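Local coordinates for uncharacterized protein DSY3957 (Desulfitobacterium hafniense, PDB 3HXL), which probably forms part of the contractile tail sheath of a myovirus-like phage or prophage, at residues D326-T331 and Q340-R345; A211-F216 and V234-P239. All blocks are in the same frame, centred on the assembly; numbering follows the deposited sequence.

Contact 1: residues D326-T331 and Q340-R345; sequences DINTLT and QFAKNR
The side chains of Asn328 and Asn344 meet beside a single antiparallel beta bridge, Ile327 with Lys343. Lys343 is at the N-cap position of helix 344-364, so the bridge fastens the loop after strand 320-323 to the start of that helix. Two backbone bonds hold the bridge. Asn344 N donates to Asp326 O, and Asn328 N gives a 2.8 Å bond to Ala342 O. Asn328 ND2 reaches Phe341 O at 2.9 Å, nearly straight at 175° and in the carbonyl plane; its bond to Asn344 OD1 is weak. CG of Asn328 lies between its own N and carbonyl carbon (chi1 54°), which lets OD1 turn back to Leu330 N at 3.0 Å and form an Asx turn. Asn344 ND2 meets Asp326 OD1 at 2.8 Å, coming from above the carboxylate, whose plane is turned 53° from the amide. Asp326 OD2 also accepts a hydrogen bond from Leu283 N and makes a salt bridge to Arg348. Gln232 NE2 donates to Asn344 OD1. The apolar part is small: Leu330 runs alongside Phe341, with CD2 3.6 Å from Phe341 CB. One water accepts from Arg345 N at 2.8 Å and donates to Asp326 O.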
loop_
_atom_site.group_PDB
_atom_site.type_symbol
_atom_site.label_atom_id
_atom_site.label_comp_id
_atom_site.label_asym_id
_atom_site.label_seq_id
_atom_site.Cartn_x
_atom_site.Cartn_y
_atom_site.Cartn_z
ATOM N N ASP A 326 14.069 7.897 -10.769
ATOM C CA ASP A 326 12.790 7.817 -10.068
ATOM C C ASP A 326 11.755 8.533 -10.933
ATOM O O ASP A 326 11.399 9.683 -10.673
ATOM C CB ASP A 326 12.939 8.493 -8.693
ATOM C CG ASP A 326 11.687 8.396 -7.835
ATOM O OD1 ASP A 326 10.762 7.628 -8.185
ATOM O OD2 ASP A 326 11.643 9.094 -6.795
ATOM N N ILE A 327 11.281 7.846 -11.967
ATOM C CA ILE A 327 10.313 8.432 -12.885
ATOM C C ILE A 327 9.060 7.596 -13.074
ATOM O O ILE A 327 9.049 6.392 -12.788
ATOM C CB ILE A 327 10.932 8.648 -14.286
ATOM C CG1 ILE A 327 11.428 7.306 -14.844
ATOM C CG2 ILE A 327 12.059 9.653 -14.211
ATOM C CD1 ILE A 327 11.853 7.367 -16.313
ATOM N N ASN A 328 8.001 8.254 -13.543
ATOM C CA ASN A 328 6.739 7.581 -13.818
ATOM C C ASN A 328 6.648 7.400 -15.340
ATOM O O ASN A 328 7.580 7.753 -16.062
ATOM C CB ASN A 328 5.550 8.384 -13.258
ATOM C CG ASN A 328 5.525 9.821 -13.741
ATOM O OD1 ASN A 328 5.395 10.092 -14.940
ATOM N ND2 ASN A 328 5.631 10.755 -12.803
ATOM N N THR A 329 5.537 6.854 -15.825
ATOM C CA THR A 329 5.384 6.583 -17.254
ATOM C C THR A 329 5.094 7.744 -18.194
ATOM O O THR A 329 5.035 7.543 -19.410
ATOM C CB THR A 329 4.285 5.553 -17.500
ATOM O OG1 THR A 329 3.037 6.081 -17.055
ATOM C CG2 THR A 329 4.578 4.271 -16.753
ATOM N N LEU A 330 4.894 8.944 -17.667
ATOM C CA LEU A 330 4.594 10.072 -18.544
ATOM C C LEU A 330 5.721 10.395 -19.518
ATOM O O LEU A 330 6.831 10.740 -19.101
ATOM C CB LEU A 330 4.271 11.325 -17.727
ATOM C CG LEU A 330 3.966 12.559 -18.582
ATOM C CD1 LEU A 330 2.652 12.347 -19.351
ATOM C CD2 LEU A 330 3.841 13.776 -17.676
ATOM N N THR A 331 5.434 10.280 -20.815
ATOM C CA THR A 331 6.422 10.590 -21.849
ATOM C C THR A 331 5.905 11.591 -22.882
ATOM O O THR A 331 6.700 12.242 -23.551
ATOM C CB THR A 331 6.900 9.332 -22.625
ATOM O OG1 THR A 331 5.779 8.695 -23.247
ATOM C CG2 THR A 331 7.592 8.356 -21.691
ATOM N N GLN A 340 9.073 17.751 -16.241
ATOM C CA GLN A 340 9.177 17.739 -14.788
ATOM C C GLN A 340 8.119 16.825 -14.168
ATOM O O GLN A 340 8.348 16.224 -13.118
ATOM C CB GLN A 340 9.043 19.161 -14.218
ATOM C CG GLN A 340 7.805 19.921 -14.661
ATOM C CD GLN A 340 8.033 20.755 -15.919
ATOM O OE1 GLN A 340 8.573 20.270 -16.918
ATOM N NE2 GLN A 340 7.615 22.020 -15.872
ATOM N N PHE A 341 6.963 16.708 -14.818
ATOM C CA PHE A 341 5.898 15.851 -14.304
ATOM C C PHE A 341 6.232 14.359 -14.320
ATOM O O PHE A 341 5.526 13.551 -13.712
ATOM C CB PHE A 341 4.588 16.091 -15.067
ATOM C CG PHE A 341 3.895 17.374 -14.687
ATOM C CD1 PHE A 341 4.276 18.581 -15.255
ATOM C CD2 PHE A 341 2.887 17.374 -13.730
ATOM C CE1 PHE A 341 3.662 19.780 -14.871
ATOM C CE2 PHE A 341 2.269 18.566 -13.341
ATOM C CZ PHE A 341 2.659 19.766 -13.913
ATOM N N ALA A 342 7.309 13.994 -15.006
ATOM C CA ALA A 342 7.722 12.595 -15.079
ATOM C C ALA A 342 8.514 12.182 -13.839
ATOM O O ALA A 342 8.716 10.993 -13.590
ATOM C CB ALA A 342 8.566 12.363 -16.332
ATOM N N LYS A 343 8.962 13.168 -13.065
ATOM C CA LYS A 343 9.741 12.909 -11.855
ATOM C C LYS A 343 8.808 12.671 -10.675
ATOM O O LYS A 343 7.969 13.511 -10.353
ATOM C CB LYS A 343 10.672 14.092 -11.572
ATOM C CG LYS A 343 11.657 14.370 -12.714
ATOM C CD LYS A 343 12.535 15.595 -12.459
ATOM C CE LYS A 343 13.466 15.861 -13.647
ATOM N NZ LYS A 343 14.312 17.077 -13.463
ATOM N N ASN A 344 8.965 11.529 -10.020
ATOM C CA ASN A 344 8.081 11.204 -8.908
ATOM C C ASN A 344 8.159 12.152 -7.719
ATOM O O ASN A 344 7.163 12.344 -7.015
ATOM C CB ASN A 344 8.287 9.749 -8.498
ATOM C CG ASN A 344 7.749 8.800 -9.546
ATOM O OD1 ASN A 344 6.646 9.016 -10.061
ATOM N ND2 ASN A 344 8.512 7.753 -9.882
ATOM N N ARG A 345 9.319 12.764 -7.498
ATOM C CA ARG A 345 9.427 13.718 -6.398
ATOM C C ARG A 345 8.581 14.947 -6.735
ATOM O O ARG A 345 7.972 15.547 -5.855
ATOM C CB ARG A 345 10.881 14.148 -6.161
ATOM C CG ARG A 345 10.973 15.344 -5.210
ATOM C CD ARG A 345 12.370 15.535 -4.642
ATOM N NE ARG A 345 13.388 15.583 -5.676
ATOM C CZ ARG A 345 14.684 15.758 -5.439
ATOM N NH1 ARG A 345 15.117 15.906 -4.186
ATOM N NH2 ARG A 345 15.545 15.772 -6.453
HETATM O O HOH W 1 11.842 11.839 -8.363
#

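Contact 2: residues A211-F216 and V234-P239; sequences ALKATF and VLENYP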
loop_
_atom_site.group_PDB
_atom_site.type_symbol
_atom_site.label_atom_id
_atom_site.label_comp_id
_atom_site.label_asym_id
_atom_site.label_seq_id
_atom_site.Cartn_x
_atom_site.Cartn_y
_atom_site.Cartn_z
ATOM N N ALA A 211 -4.625 -6.709 -18.908
ATOM C CA ALA A 211 -5.967 -6.163 -18.742
ATOM C C ALA A 211 -6.086 -5.438 -17.404
ATOM O O ALA A 211 -6.692 -4.368 -17.318
ATOM C CB ALA A 211 -7.004 -7.278 -18.824
ATOM N N LEU A 212 -5.511 -6.026 -16.357
ATOM C CA LEU A 212 -5.556 -5.418 -15.033
ATOM C C LEU A 212 -4.765 -4.121 -15.005
ATOM O O LEU A 212 -5.173 -3.149 -14.368
ATOM C CB LEU A 212 -4.994 -6.379 -13.979
ATOM C CG LEU A 212 -5.905 -7.533 -13.574
ATOM C CD1 LEU A 212 -5.192 -8.428 -12.570
ATOM C CD2 LEU A 212 -7.189 -6.971 -12.976
ATOM N N LYS A 213 -3.631 -4.111 -15.696
ATOM C CA LYS A 213 -2.789 -2.925 -15.742
ATOM C C LYS A 213 -3.558 -1.755 -16.354
ATOM O O LYS A 213 -3.452 -0.625 -15.883
ATOM C CB LYS A 213 -1.528 -3.197 -16.563
ATOM C CG LYS A 213 -0.614 -4.268 -15.984
ATOM C CD LYS A 213 0.577 -4.494 -16.903
ATOM C CE LYS A 213 1.305 -5.789 -16.592
ATOM N NZ LYS A 213 2.446 -6.000 -17.526
ATOM N N ALA A 214 -4.337 -2.031 -17.398
ATOM C CA ALA A 214 -5.105 -0.981 -18.054
ATOM C C ALA A 214 -6.157 -0.443 -17.102
ATOM O O ALA A 214 -6.364 0.766 -17.007
ATOM C CB ALA A 214 -5.764 -1.527 -19.325
ATOM N N THR A 215 -6.818 -1.346 -16.390
ATOM C CA THR A 215 -7.845 -0.955 -15.435
ATOM C C THR A 215 -7.246 -0.114 -14.308
ATOM O O THR A 215 -7.811 0.914 -13.932
ATOM C CB THR A 215 -8.549 -2.197 -14.848
ATOM O OG1 THR A 215 -9.325 -2.833 -15.874
ATOM C CG2 THR A 215 -9.468 -1.807 -13.700
ATOM N N PHE A 216 -6.104 -0.538 -13.774
ATOM C CA PHE A 216 -5.476 0.228 -12.707
ATOM C C PHE A 216 -5.041 1.599 -13.212
ATOM O O PHE A 216 -5.107 2.584 -12.478
ATOM C CB PHE A 216 -4.282 -0.538 -12.112
ATOM C CG PHE A 216 -4.674 -1.538 -11.056
ATOM C CD1 PHE A 216 -4.029 -1.551 -9.815
ATOM C CD2 PHE A 216 -5.705 -2.453 -11.284
ATOM C CE1 PHE A 216 -4.404 -2.460 -8.822
ATOM C CE2 PHE A 216 -6.086 -3.361 -10.299
ATOM C CZ PHE A 216 -5.436 -3.365 -9.058
ATOM N N VAL A 234 1.622 1.426 -9.103
ATOM C CA VAL A 234 2.896 0.895 -9.567
ATOM C C VAL A 234 2.655 -0.449 -10.244
ATOM O O VAL A 234 2.247 -1.424 -9.606
ATOM C CB VAL A 234 3.877 0.690 -8.394
ATOM C CG1 VAL A 234 5.203 0.144 -8.914
ATOM C CG2 VAL A 234 4.091 2.020 -7.668
ATOM N N LEU A 235 2.916 -0.479 -11.546
ATOM C CA LEU A 235 2.714 -1.669 -12.355
ATOM C C LEU A 235 4.022 -2.218 -12.884
ATOM O O LEU A 235 5.079 -1.592 -12.749
ATOM C CB LEU A 235 1.806 -1.344 -13.544
ATOM C CG LEU A 235 0.556 -0.525 -13.249
ATOM C CD1 LEU A 235 -0.176 -0.235 -14.557
ATOM C CD2 LEU A 235 -0.341 -1.283 -12.291
ATOM N N GLU A 236 3.920 -3.397 -13.495
ATOM C CA GLU A 236 5.050 -4.111 -14.084
ATOM C C GLU A 236 5.010 -4.004 -15.600
ATOM O O GLU A 236 4.004 -4.346 -16.212
ATOM C CB GLU A 236 4.976 -5.598 -13.713
ATOM C CG GLU A 236 6.075 -6.445 -14.311
ATOM C CD GLU A 236 5.655 -7.248 -15.545
ATOM O OE1 GLU A 236 6.549 -7.881 -16.122
ATOM O OE2 GLU A 236 4.465 -7.268 -15.936
ATOM N N ASN A 237 6.100 -3.540 -16.198
ATOM C CA ASN A 237 6.198 -3.427 -17.648
ATOM C C ASN A 237 4.932 -2.935 -18.360
ATOM O O ASN A 237 4.297 -3.674 -19.118
ATOM C CB ASN A 237 6.638 -4.778 -18.230
ATOM C CG ASN A 237 8.105 -5.064 -17.977
ATOM O OD1 ASN A 237 8.975 -4.524 -18.658
ATOM N ND2 ASN A 237 8.387 -5.894 -16.981
ATOM N N TYR A 238 4.568 -1.683 -18.113
ATOM C CA TYR A 238 3.402 -1.102 -18.758
ATOM C C TYR A 238 3.616 0.380 -19.031
ATOM O O TYR A 238 2.829 1.228 -18.600
ATOM C CB TYR A 238 2.158 -1.294 -17.892
ATOM C CG TYR A 238 0.868 -1.177 -18.669
ATOM C CD1 TYR A 238 0.006 -0.095 -18.481
ATOM C CD2 TYR A 238 0.506 -2.159 -19.592
ATOM C CE1 TYR A 238 -1.193 0.004 -19.195
ATOM C CE2 TYR A 238 -0.685 -2.072 -20.310
ATOM C CZ TYR A 238 -1.530 -0.991 -20.105
ATOM O OH TYR A 238 -2.718 -0.918 -20.800
ATOM N N PRO A 239 4.695 0.713 -19.746
ATOM C CA PRO A 239 4.977 2.114 -20.059
ATOM C C PRO A 239 3.886 2.721 -20.943
ATOM O O PRO A 239 3.781 3.941 -21.064
ATOM C CB PRO A 239 6.331 2.043 -20.754
ATOM C CG PRO A 239 6.299 0.704 -21.415
ATOM C CD PRO A 239 5.710 -0.172 -20.341
#
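Lys213 lies across Tyr238, its aliphatic chain over the ring and its amine beyond it. Lys213 CB stands 3.7 Å from the centre of the Tyr238 ring and only 10° off the normal, a CH-pi contact over the face. Further along, Lys213 CD is 3.6 Å from Tyr238 CD2. The lysine leaves the helix with CG anti to the carbonyl carbon, and its extended chain carries NZ past the ring to the end of strand 232-236. There NZ donates to Glu236 O at 2.6 Å and makes a salt bridge to Glu236 OE2 at 2.9 Å. It meets OE2 on the anti side, 33° out of the carboxylate plane. A longer bond to Asn237 O is weak. Glu236 bends at chi2, and its other oxygen, OE1, takes a 2.8 Å bond from Asn237 ND2. The carboxylate is therefore held through both oxygens. At the phenol end, Tyr238 OH is 3.4 Å from Ala214 CB. Leu235 points toward the helix, with CD1 3.8 Å from Lys213 CB and CD2 near Phe216 CB. Helix 185-195 packs against Phe216 through Tyr188. Helix segment 211-216 and strand segment 234-236 run nearly antiparallel, at 158°. This is the packing of a beta-alpha-beta crossover, strand 202-204, helix 210-227 and strand 232-236, within the subtilisin-like domain.

The centres of contacts 1 and 2 lie about 16 Å apart. Along the chain they come in series, with contact 2 closing before contact 1 opens. They meet directly: Thr329 CB is 3.9 Å from Pro239 O, and Thr329 CG2 is 4.0 Å from Tyr238 O. Both also lean on strand 246-255. Leu235 and Asn237 pair with its backbone, Thr329 bonds to Val246, and Asn328 and Asn344 touch Ile247. Contact 2 belongs to the subtilisin-like region. Contact 1 joins a segment of the subtilisin-like sequence region to one of the C-terminal sequence region. Both contacts are structural packing.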